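Local atomic coordinates of 3-oxoacyl-[acyl-carrier-protein] synthase 2 (PDB entry 4JGA), a protein that probably catalyses the condensation of malonyl-ACP with a growing acyl chain, the elongation step of bacterial type II fatty acid synthesis. Residues A[338-342]-A[395-400]. Sequence-based numbering, arbitrary orientation.
Sequences LAAVQ and MDEVNI
Gln342 OE1 accepts a hydrogen bond from Asn399 N at 2.7 Å. This bond is bent, with an angle of 144° at the hydrogen. Gln342 NE2 donates to Glu397 O at 3.0 Å, and this second bond is nearly straight (174°). Glu397 O lies almost in the amide plane of Gln342 (3° out of it), in front of the N-H that is cis to OE1. The two bonds reach the loop backbone on both sides of Val398 and fix the rotation of the amide. Beyond CG the Gln342 chain is extended, which carries the amide across from the helix to the loop.

Apolar contacts lie beside this clamp. Leu338 CD2 touches Val398 CG2 at 3.8 Å and Glu397 CB at 3.9 Å. The Leu338 side chain crosses those of Val398 and Glu397 at about a right angle. Met395 SD is a looser neighbour of the same methyl. Val341 CG1 meets Ile400 CD1 at 4.0 Å. Met354 of strand 353-355 touches Leu338, Val341 and Ile400.

Met395 to Val398 form a type I beta turn, and Glu397 is its third residue. The glutamine amide brackets Val398, tying helix 331-345 to the loop before strand 408-409 in the C-terminal half of this thiolase-fold synthase.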
loop_
_atom_site.group_PDB
_atom_site.type_symbol
_atom_site.label_atom_id
_atom_site.label_comp_id
_atom_site.label_asym_id
_atom_site.label_seq_id
_atom_site.Cartn_x
_atom_site.Cartn_y
_atom_site.Cartn_z
ATOM N N LEU A 338 3.759 24.945 -10.409
ATOM C CA LEU A 338 3.750 25.867 -11.537
ATOM C C LEU A 338 5.173 26.118 -12.077
ATOM O O LEU A 338 5.388 26.114 -13.296
ATOM C CB LEU A 338 3.090 27.184 -11.139
ATOM C CG LEU A 338 3.080 28.266 -12.213
ATOM C CD1 LEU A 338 2.101 27.883 -13.298
ATOM C CD2 LEU A 338 2.727 29.617 -11.638
ATOM N N ALA A 339 6.128 26.368 -11.181
ATOM C CA ALA A 339 7.505 26.680 -11.594
ATOM C C ALA A 339 8.132 25.446 -12.228
ATOM O O ALA A 339 8.789 25.564 -13.274
ATOM C CB ALA A 339 8.350 27.214 -10.433
ATOM N N ALA A 340 7.913 24.272 -11.645
ATOM C CA ALA A 340 8.422 23.032 -12.268
ATOM C C ALA A 340 7.829 22.781 -13.683
ATOM O O ALA A 340 8.543 22.456 -14.615
ATOM C CB ALA A 340 8.163 21.820 -11.367
ATOM N N VAL A 341 6.514 22.952 -13.818
ATOM C CA VAL A 341 5.846 22.858 -15.113
ATOM C C VAL A 341 6.391 23.855 -16.143
ATOM O O VAL A 341 6.748 23.487 -17.264
ATOM C CB VAL A 341 4.318 22.999 -14.942
ATOM C CG1 VAL A 341 3.641 23.213 -16.289
ATOM C CG2 VAL A 341 3.771 21.762 -14.236
ATOM N N GLN A 342 6.527 25.113 -15.739
ATOM C CA GLN A 342 7.016 26.137 -16.666
ATOM C C GLN A 342 8.490 25.904 -17.077
ATOM O O GLN A 342 8.840 26.071 -18.240
ATOM C CB GLN A 342 6.708 27.552 -16.134
ATOM C CG GLN A 342 5.205 27.777 -16.182
ATOM C CD GLN A 342 4.713 29.137 -15.757
ATOM O OE1 GLN A 342 3.640 29.560 -16.186
ATOM N NE2 GLN A 342 5.456 29.814 -14.893
ATOM N N MET A 395 -1.797 34.135 -9.790
ATOM C CA MET A 395 -0.515 34.544 -9.218
ATOM C C MET A 395 0.400 35.082 -10.323
ATOM O O MET A 395 0.251 34.747 -11.500
ATOM C CB MET A 395 0.153 33.406 -8.417
ATOM C CG MET A 395 0.404 32.128 -9.198
ATOM S SD MET A 395 0.749 30.726 -8.122
ATOM C CE MET A 395 2.340 31.220 -7.455
ATOM N N ASP A 396 1.328 35.949 -9.930
ATOM C CA ASP A 396 2.161 36.689 -10.876
ATOM C C ASP A 396 3.026 35.828 -11.786
ATOM O O ASP A 396 3.288 36.195 -12.948
ATOM C CB ASP A 396 3.071 37.667 -10.115
ATOM C CG ASP A 396 2.310 38.858 -9.545
ATOM O OD1 ASP A 396 1.254 39.240 -10.093
ATOM O OD2 ASP A 396 2.805 39.427 -8.555
ATOM N N GLU A 397 3.451 34.696 -11.269
ATOM C CA GLU A 397 4.347 33.811 -11.985
ATOM C C GLU A 397 3.680 33.086 -13.179
ATOM O O GLU A 397 4.363 32.436 -13.951
ATOM C CB GLU A 397 4.883 32.753 -11.011
ATOM C CG GLU A 397 5.719 33.331 -9.884
ATOM C CD GLU A 397 4.910 33.895 -8.718
ATOM O OE1 GLU A 397 3.659 34.060 -8.780
ATOM O OE2 GLU A 397 5.557 34.192 -7.696
ATOM N N VAL A 398 2.364 33.159 -13.305
ATOM C CA VAL A 398 1.672 32.395 -14.337
ATOM C C VAL A 398 2.067 32.874 -15.741
ATOM O O VAL A 398 1.995 34.071 -16.032
ATOM C CB VAL A 398 0.146 32.448 -14.164
ATOM C CG1 VAL A 398 -0.559 31.851 -15.369
ATOM C CG2 VAL A 398 -0.247 31.704 -12.894
ATOM N N ASN A 399 2.507 31.942 -16.591
ATOM C CA ASN A 399 2.905 32.263 -17.974
ATOM C C ASN A 399 2.338 31.297 -18.984
ATOM O O ASN A 399 2.771 31.281 -20.132
ATOM C CB ASN A 399 4.421 32.175 -18.112
ATOM C CG ASN A 399 5.134 33.407 -17.653
ATOM O OD1 ASN A 399 4.607 34.511 -17.663
ATOM N ND2 ASN A 399 6.381 33.210 -17.249
ATOM N N ILE A 400 1.414 30.454 -18.566
ATOM C CA ILE A 400 0.746 29.538 -19.481
ATOM C C ILE A 400 -0.736 29.609 -19.230
ATOM O O ILE A 400 -1.176 30.193 -18.250
ATOM C CB ILE A 400 1.202 28.072 -19.315
ATOM C CG1 ILE A 400 1.065 27.626 -17.870
ATOM C CG2 ILE A 400 2.639 27.921 -19.786
ATOM C CD1 ILE A 400 1.257 26.136 -17.750
#